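Mandelate racemase / muconate lactonizing enzyme, C-terminal domain protein (Labrenzia alexandrii, PDB 4E5T) is a putative magnesium-dependent enzyme of the enolase superfamily, whose members typically abstract the proton alpha to a substrate carboxylate. Local coordinates at residues 317-325 against 343-354; 2-12 against 24-32. One frame throughout, in Å; residues are numbered along the deposited sequence.

How the interactions relate
The two interactions belong to different domains and touch at their ends, with centres about 19 Å apart. Interaction 2 is the hairpin of the N-terminal domain. Interaction 1 lies in the barrel domain. Phe24 of the hairpin joins them: its CD1 is 3.4 Å from Gly320 N, and its CD2 packs 3.7 Å from Leu353 CD1. Beside it, Val12 CG1 meets Phe349 CE2 at 3.7 Å. The hairpin end thus rests on both segments of interaction 1. The active-site side is marked by a magnesium ion, whose site includes Glu240 and Glu266. The side chain of Tyr318, in interaction 1, is about 6 Å from this ion.

Interaction 1 (317-325 against 343-354); sequences LYCGPLVAL and IRTFDGFFAELL
Where Ile343 and Phe346 lean on Leu317, their loop also carries a salt bridge, in which Arg344 grips Asp347 OD1 side-on with NE and NH2. Both bonds, Arg344 NE to Asp347 OD1 and Arg344 NH2 to Asp347 OD1, are 2.9 Å long. The carboxylate oxygen lies close to the guanidinium plane. A type II' turn from Ile343 to Phe346 adds a backbone bond to this loop. Across the contact there is no hydrogen bond, and the segments meet through apolar side chains. With chi1 at 179°, Leu317 turns CG away from its own N, and the CD2 branch reaches the other loop. It meets Ile343 CG1 at 3.7 Å and the edge of the Phe346 ring. Ala324 CB comes obliquely to the same ring, 3.7 Å from Phe346 CE1.

Phe350 fills the middle. Ile343 CB, from the same segment, lies over one face of its ring, toward the rim. At the ring edge, near its plane, Cys319 O lies 3.3 Å from Phe350 CZ. Pro321 CD packs 3.8 Å from Phe350 CD2. The pyrrolidine continues onto Leu353 and Leu354, with CG near Leu353 CB and CB near Leu354 CD1. Farther along, the leucine tips Leu322 CD1 and Leu354 CD2 close the contact at 4.0 Å. Gly320 occupies the N-cap position of helix 321-332, and Glu40 accepts the N-H groups of Gly320 and Val323 there. The two segments follow the successive barrel strands 312-313 and 340-342. This is the packing of neighbouring beta-to-alpha connections at the C-terminal mouth of an enolase-type barrel, where the family keeps its active site.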
# COMPACT_ATOMS: atom_id res chain seq x y z
N LEU A 317 -18.97 -21.81 21.18
CA LEU A 317 -19.19 -22.82 22.22
C LEU A 317 -19.33 -24.21 21.66
O LEU A 317 -20.31 -24.51 20.99
CB LEU A 317 -20.46 -22.48 23.01
CG LEU A 317 -20.76 -23.52 24.09
CD1 LEU A 317 -19.79 -23.35 25.24
CD2 LEU A 317 -22.20 -23.47 24.56
N TYR A 318 -18.37 -25.08 21.94
CA TYR A 318 -18.55 -26.51 21.70
C TYR A 318 -17.84 -27.23 22.82
O TYR A 318 -16.91 -28.01 22.60
CB TYR A 318 -18.03 -26.96 20.32
CG TYR A 318 -18.45 -28.38 19.93
CD1 TYR A 318 -19.76 -28.65 19.52
CD2 TYR A 318 -17.55 -29.44 19.96
CE1 TYR A 318 -20.16 -29.94 19.17
CE2 TYR A 318 -17.93 -30.73 19.60
CZ TYR A 318 -19.24 -30.98 19.22
OH TYR A 318 -19.62 -32.27 18.87
N CYS A 319 -18.28 -26.94 24.04
CA CYS A 319 -17.68 -27.48 25.25
C CYS A 319 -18.74 -27.45 26.34
O CYS A 319 -19.91 -27.65 26.06
CB CYS A 319 -16.45 -26.67 25.68
SG CYS A 319 -16.51 -24.89 25.39
N GLY A 320 -18.35 -27.19 27.58
CA GLY A 320 -19.27 -27.31 28.69
C GLY A 320 -20.13 -26.09 29.02
O GLY A 320 -20.08 -25.07 28.34
N PRO A 321 -20.91 -26.20 30.09
CA PRO A 321 -21.73 -25.07 30.54
C PRO A 321 -20.95 -23.90 31.14
O PRO A 321 -21.44 -22.79 31.01
CB PRO A 321 -22.66 -25.70 31.58
CG PRO A 321 -21.99 -26.95 31.98
CD PRO A 321 -21.25 -27.45 30.79
N LEU A 322 -19.81 -24.11 31.78
CA LEU A 322 -19.09 -22.93 32.31
C LEU A 322 -18.54 -21.96 31.24
O LEU A 322 -18.59 -20.74 31.42
CB LEU A 322 -17.99 -23.33 33.30
CG LEU A 322 -18.34 -23.31 34.78
CD1 LEU A 322 -19.55 -24.17 35.09
CD2 LEU A 322 -17.16 -23.85 35.51
N VAL A 323 -18.02 -22.49 30.13
CA VAL A 323 -17.71 -21.61 29.01
C VAL A 323 -18.98 -20.89 28.56
O VAL A 323 -18.94 -19.71 28.25
CB VAL A 323 -16.97 -22.35 27.86
CG1 VAL A 323 -16.91 -21.50 26.61
CG2 VAL A 323 -15.57 -22.70 28.29
N ALA A 324 -20.11 -21.59 28.56
CA ALA A 324 -21.37 -20.93 28.22
C ALA A 324 -21.66 -19.75 29.15
O ALA A 324 -22.12 -18.70 28.70
CB ALA A 324 -22.51 -21.92 28.26
N LEU A 325 -21.35 -19.93 30.43
CA LEU A 325 -21.56 -18.90 31.45
C LEU A 325 -20.74 -17.66 31.19
O LEU A 325 -21.25 -16.54 31.27
CB LEU A 325 -21.23 -19.43 32.84
CG LEU A 325 -22.21 -20.42 33.49
CD1 LEU A 325 -21.93 -20.58 34.98
CD2 LEU A 325 -23.64 -19.99 33.25
N ILE A 343 -25.85 -25.22 22.92
CA ILE A 343 -25.98 -26.65 22.73
C ILE A 343 -27.46 -26.98 22.92
O ILE A 343 -27.96 -26.98 24.05
CB ILE A 343 -25.07 -27.45 23.72
CG1 ILE A 343 -23.69 -26.82 23.80
CG2 ILE A 343 -24.91 -28.89 23.28
CD1 ILE A 343 -22.87 -27.03 22.52
N ARG A 344 -28.17 -27.25 21.81
CA ARG A 344 -29.63 -27.37 21.80
C ARG A 344 -30.21 -26.20 22.60
O ARG A 344 -29.84 -25.06 22.38
CB ARG A 344 -30.10 -28.72 22.34
CG ARG A 344 -29.59 -29.95 21.55
CD ARG A 344 -29.82 -31.29 22.30
NE ARG A 344 -29.56 -31.18 23.75
CZ ARG A 344 -28.55 -31.76 24.41
NH1 ARG A 344 -27.68 -32.51 23.77
NH2 ARG A 344 -28.42 -31.59 25.72
N THR A 345 -31.10 -26.49 23.56
CA THR A 345 -31.64 -25.44 24.45
C THR A 345 -31.05 -25.47 25.86
O THR A 345 -31.75 -25.21 26.83
CB THR A 345 -33.19 -25.51 24.60
OG1 THR A 345 -33.60 -26.85 24.97
CG2 THR A 345 -33.89 -25.08 23.31
N PHE A 346 -29.76 -25.80 25.97
CA PHE A 346 -29.07 -25.87 27.27
C PHE A 346 -29.69 -26.82 28.30
O PHE A 346 -29.53 -26.62 29.52
CB PHE A 346 -28.87 -24.46 27.85
CG PHE A 346 -27.75 -23.72 27.20
CD1 PHE A 346 -26.46 -24.22 27.24
CD2 PHE A 346 -27.98 -22.52 26.53
CE1 PHE A 346 -25.42 -23.54 26.64
CE2 PHE A 346 -26.94 -21.84 25.93
CZ PHE A 346 -25.66 -22.35 25.99
N ASP A 347 -30.35 -27.85 27.80
CA ASP A 347 -31.00 -28.87 28.62
C ASP A 347 -30.05 -30.02 28.90
O ASP A 347 -28.83 -29.89 28.73
CB ASP A 347 -32.27 -29.39 27.93
CG ASP A 347 -32.04 -29.79 26.46
OD1 ASP A 347 -30.94 -30.26 26.13
OD2 ASP A 347 -32.97 -29.62 25.64
N GLY A 348 -30.61 -31.16 29.33
CA GLY A 348 -29.85 -32.39 29.52
C GLY A 348 -28.67 -32.22 30.45
O GLY A 348 -28.77 -31.59 31.50
N PHE A 349 -27.52 -32.76 30.05
CA PHE A 349 -26.35 -32.73 30.92
C PHE A 349 -25.89 -31.31 31.22
O PHE A 349 -25.25 -31.06 32.24
CB PHE A 349 -25.22 -33.57 30.33
CG PHE A 349 -24.20 -34.00 31.35
CD1 PHE A 349 -24.59 -34.67 32.48
CD2 PHE A 349 -22.84 -33.73 31.16
CE1 PHE A 349 -23.66 -35.08 33.43
CE2 PHE A 349 -21.90 -34.14 32.09
CZ PHE A 349 -22.31 -34.81 33.24
N PHE A 350 -26.25 -30.37 30.35
CA PHE A 350 -25.90 -28.97 30.57
C PHE A 350 -26.63 -28.34 31.75
O PHE A 350 -26.19 -27.33 32.29
CB PHE A 350 -26.10 -28.16 29.28
CG PHE A 350 -25.01 -28.36 28.29
CD1 PHE A 350 -24.98 -29.50 27.50
CD2 PHE A 350 -23.97 -27.45 28.19
CE1 PHE A 350 -23.95 -29.70 26.61
CE2 PHE A 350 -22.95 -27.65 27.30
CZ PHE A 350 -22.94 -28.78 26.51
N ALA A 351 -27.73 -28.95 32.16
CA ALA A 351 -28.48 -28.43 33.29
C ALA A 351 -28.09 -29.20 34.54
O ALA A 351 -28.05 -28.65 35.62
CB ALA A 351 -29.97 -28.52 33.04
N GLU A 352 -27.79 -30.48 34.38
CA GLU A 352 -27.46 -31.31 35.53
C GLU A 352 -26.15 -30.82 36.17
O GLU A 352 -26.03 -30.78 37.39
CB GLU A 352 -27.41 -32.79 35.14
CG GLU A 352 -27.23 -33.79 36.28
CD GLU A 352 -27.14 -35.23 35.76
OE1 GLU A 352 -27.46 -35.43 34.57
OE2 GLU A 352 -26.73 -36.14 36.53
N LEU A 353 -25.19 -30.43 35.33
CA LEU A 353 -23.90 -29.87 35.78
C LEU A 353 -24.02 -28.53 36.53
O LEU A 353 -23.14 -28.15 37.29
CB LEU A 353 -22.88 -29.76 34.63
CG LEU A 353 -22.16 -31.05 34.23
CD1 LEU A 353 -21.38 -30.86 32.93
CD2 LEU A 353 -21.24 -31.57 35.33
N LEU A 354 -25.11 -27.81 36.31
CA LEU A 354 -25.38 -26.60 37.05
C LEU A 354 -26.32 -26.78 38.28
O LEU A 354 -27.10 -27.74 38.39
CB LEU A 354 -25.87 -25.50 36.10
CG LEU A 354 -24.84 -25.20 35.02
CD1 LEU A 354 -25.26 -24.00 34.19
CD2 LEU A 354 -23.47 -24.97 35.66

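Interaction 2 (2-12 against 24-32); sequences MRLSDIETFVV and FIFVKLVTA
Phe10 lies against Phe26 and Lys28 of the facing strand. Its CB is 3.8 Å from CB of Phe26, its partner in a hydrogen-bonded pair on the same face. CG is turned anti to the carbonyl carbon (chi1 -52°), and this swings the ring along the neighbouring strand. CD1 then meets Phe26 O at 3.7 Å. CE1 meets Lys28 CB at 3.5 Å, and CZ at the tip stays near the same carbon. Both Phe26 O and Lys28 CB lie at the ring edge, in its plane. On the same face, Val12 CG2 comes obliquely to the Phe26 ring, 3.8 Å from Phe26 CD2.

The strands run antiparallel, their N-to-C directions 150° apart. Reciprocal N-H to O bonds link Asp6 with Val30, Glu8 with Lys28, Phe10 with Phe26 and Val12 with Phe24. Near the open end, two successive residues, Ser5 and Asp6, stand opposite Val30. Val30 O accepts from Ser5 N at 2.8 Å and from Asp6 N at 3.1 Å, which makes a classic beta bulge. Glu8 OE1 and Lys28 NZ form a long salt bridge of 3.7 Å, but the stronger salt bridge of Glu8 OE1 is to Arg383. On the other face, Ile7 and Leu29 run alongside each other, with CG1 of Ile7 against CD2 of Leu29. Leu29 CD1 also reaches Leu4 CD1.

Strand 23-31 is the middle one of three, bonded on its second edge to strand 36-41. Leu29 packs on helix 89-110, Thr9, Val11 and Ile25 on helix 48-63, and Ile7 touches both.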
# COMPACT_ATOMS: atom_id res chain seq x y z
N MET A 2 -7.57 -10.75 50.78
CA MET A 2 -8.09 -11.83 49.94
C MET A 2 -7.00 -12.51 49.11
O MET A 2 -6.24 -11.86 48.40
CB MET A 2 -9.20 -11.33 49.00
CG MET A 2 -10.09 -12.46 48.48
SD MET A 2 -11.45 -12.04 47.35
CE MET A 2 -12.25 -10.68 48.19
N ARG A 3 -6.91 -13.84 49.20
CA ARG A 3 -5.91 -14.58 48.45
C ARG A 3 -6.41 -15.95 47.98
O ARG A 3 -7.06 -16.67 48.73
CB ARG A 3 -4.61 -14.69 49.24
CG ARG A 3 -4.76 -14.70 50.76
CD ARG A 3 -3.52 -15.30 51.43
NE ARG A 3 -3.19 -16.61 50.88
CZ ARG A 3 -2.21 -17.40 51.32
NH1 ARG A 3 -1.46 -17.02 52.34
NH2 ARG A 3 -2.00 -18.58 50.73
N LEU A 4 -6.11 -16.30 46.74
CA LEU A 4 -6.45 -17.62 46.22
C LEU A 4 -5.58 -18.65 46.93
O LEU A 4 -4.37 -18.43 47.12
CB LEU A 4 -6.23 -17.70 44.71
CG LEU A 4 -7.05 -16.68 43.94
CD1 LEU A 4 -6.80 -16.81 42.46
CD2 LEU A 4 -8.51 -16.91 44.25
N SER A 5 -6.20 -19.77 47.29
CA SER A 5 -5.56 -20.71 48.18
C SER A 5 -5.48 -22.11 47.59
O SER A 5 -4.48 -22.81 47.73
CB SER A 5 -6.33 -20.77 49.49
OG SER A 5 -5.45 -20.70 50.58
N ASP A 6 -6.55 -22.50 46.92
CA ASP A 6 -6.74 -23.90 46.56
C ASP A 6 -7.45 -24.02 45.22
O ASP A 6 -8.31 -23.22 44.87
CB ASP A 6 -7.55 -24.62 47.63
CG ASP A 6 -6.71 -25.01 48.83
OD1 ASP A 6 -5.71 -25.74 48.64
OD2 ASP A 6 -7.05 -24.57 49.96
N ILE A 7 -7.05 -25.06 44.49
CA ILE A 7 -7.65 -25.40 43.23
C ILE A 7 -8.07 -26.88 43.27
O ILE A 7 -7.39 -27.72 43.86
CB ILE A 7 -6.70 -25.11 42.04
CG1 ILE A 7 -7.37 -25.46 40.70
CG2 ILE A 7 -5.37 -25.85 42.20
CD1 ILE A 7 -6.55 -25.13 39.48
N GLU A 8 -9.24 -27.16 42.70
CA GLU A 8 -9.58 -28.52 42.34
C GLU A 8 -9.86 -28.50 40.83
O GLU A 8 -10.36 -27.50 40.31
CB GLU A 8 -10.77 -29.07 43.15
CG GLU A 8 -11.09 -30.54 42.80
CD GLU A 8 -12.18 -31.18 43.66
OE1 GLU A 8 -13.08 -30.45 44.16
OE2 GLU A 8 -12.13 -32.43 43.84
N THR A 9 -9.49 -29.57 40.13
CA THR A 9 -9.84 -29.70 38.72
C THR A 9 -10.78 -30.87 38.55
O THR A 9 -10.80 -31.80 39.36
CB THR A 9 -8.60 -29.91 37.79
OG1 THR A 9 -7.79 -31.00 38.27
CG2 THR A 9 -7.76 -28.65 37.70
N PHE A 10 -11.58 -30.80 37.50
CA PHE A 10 -12.55 -31.83 37.18
C PHE A 10 -12.45 -32.11 35.69
O PHE A 10 -12.50 -31.20 34.87
CB PHE A 10 -13.96 -31.34 37.49
CG PHE A 10 -14.14 -30.80 38.88
CD1 PHE A 10 -13.62 -29.55 39.24
CD2 PHE A 10 -14.85 -31.51 39.83
CE1 PHE A 10 -13.79 -29.05 40.50
CE2 PHE A 10 -15.03 -31.01 41.10
CZ PHE A 10 -14.50 -29.78 41.44
N VAL A 11 -12.27 -33.37 35.35
CA VAL A 11 -12.36 -33.80 33.99
C VAL A 11 -13.64 -34.60 33.92
O VAL A 11 -13.77 -35.62 34.58
CB VAL A 11 -11.16 -34.65 33.62
CG1 VAL A 11 -11.21 -35.06 32.14
CG2 VAL A 11 -9.86 -33.89 33.96
N VAL A 12 -14.60 -34.11 33.15
CA VAL A 12 -15.94 -34.69 33.12
C VAL A 12 -16.30 -35.19 31.73
O VAL A 12 -16.39 -34.41 30.79
CB VAL A 12 -17.01 -33.63 33.51
CG1 VAL A 12 -18.40 -34.23 33.37
CG2 VAL A 12 -16.78 -33.10 34.93
N PHE A 24 -15.38 -32.28 29.29
CA PHE A 24 -15.24 -30.88 29.73
C PHE A 24 -14.16 -30.80 30.77
O PHE A 24 -13.96 -31.75 31.53
CB PHE A 24 -16.53 -30.36 30.35
CG PHE A 24 -17.74 -30.62 29.54
CD1 PHE A 24 -17.71 -30.50 28.16
CD2 PHE A 24 -18.93 -31.00 30.15
CE1 PHE A 24 -18.85 -30.76 27.40
CE2 PHE A 24 -20.06 -31.25 29.40
CZ PHE A 24 -20.03 -31.14 28.03
N ILE A 25 -13.45 -29.67 30.84
CA ILE A 25 -12.46 -29.49 31.90
C ILE A 25 -12.82 -28.33 32.83
O ILE A 25 -12.77 -27.17 32.45
CB ILE A 25 -11.04 -29.30 31.34
CG1 ILE A 25 -10.71 -30.40 30.34
CG2 ILE A 25 -10.04 -29.26 32.48
CD1 ILE A 25 -9.32 -30.32 29.76
N PHE A 26 -13.15 -28.65 34.07
CA PHE A 26 -13.60 -27.61 34.99
C PHE A 26 -12.52 -27.30 36.00
O PHE A 26 -11.70 -28.16 36.34
CB PHE A 26 -14.88 -28.06 35.70
CG PHE A 26 -16.05 -28.27 34.78
CD1 PHE A 26 -16.26 -27.44 33.70
CD2 PHE A 26 -16.94 -29.31 34.99
CE1 PHE A 26 -17.34 -27.63 32.85
CE2 PHE A 26 -18.02 -29.51 34.14
CZ PHE A 26 -18.22 -28.66 33.08
N VAL A 27 -12.51 -26.07 36.48
CA VAL A 27 -11.65 -25.71 37.59
C VAL A 27 -12.47 -25.13 38.75
O VAL A 27 -13.50 -24.48 38.53
CB VAL A 27 -10.50 -24.72 37.18
CG1 VAL A 27 -9.59 -25.36 36.16
CG2 VAL A 27 -11.06 -23.43 36.63
N LYS A 28 -12.00 -25.37 39.97
CA LYS A 28 -12.60 -24.79 41.18
C LYS A 28 -11.55 -23.99 41.98
O LYS A 28 -10.62 -24.58 42.53
CB LYS A 28 -13.20 -25.92 42.04
CG LYS A 28 -14.10 -25.47 43.18
CD LYS A 28 -13.52 -25.92 44.51
CE LYS A 28 -14.61 -26.30 45.50
NZ LYS A 28 -14.28 -27.59 46.19
N LEU A 29 -11.67 -22.67 42.04
CA LEU A 29 -10.72 -21.85 42.82
C LEU A 29 -11.28 -21.47 44.18
O LEU A 29 -12.41 -21.00 44.28
CB LEU A 29 -10.35 -20.57 42.08
CG LEU A 29 -9.61 -20.65 40.75
CD1 LEU A 29 -8.89 -19.35 40.53
CD2 LEU A 29 -8.64 -21.80 40.76
N VAL A 30 -10.50 -21.65 45.23
CA VAL A 30 -10.97 -21.31 46.56
C VAL A 30 -10.06 -20.32 47.26
O VAL A 30 -8.87 -20.58 47.43
CB VAL A 30 -11.06 -22.53 47.47
CG1 VAL A 30 -11.81 -22.16 48.74
CG2 VAL A 30 -11.74 -23.68 46.76
N THR A 31 -10.63 -19.19 47.68
CA THR A 31 -9.93 -18.25 48.54
C THR A 31 -9.78 -18.78 49.98
O THR A 31 -10.47 -19.71 50.41
CB THR A 31 -10.68 -16.93 48.64
OG1 THR A 31 -12.00 -17.20 49.13
CG2 THR A 31 -10.78 -16.25 47.29
N ALA A 32 -8.89 -18.14 50.72
CA ALA A 32 -8.55 -18.52 52.08
C ALA A 32 -9.74 -18.42 53.03
O ALA A 32 -9.80 -19.07 54.07
CB ALA A 32 -7.44 -17.63 52.56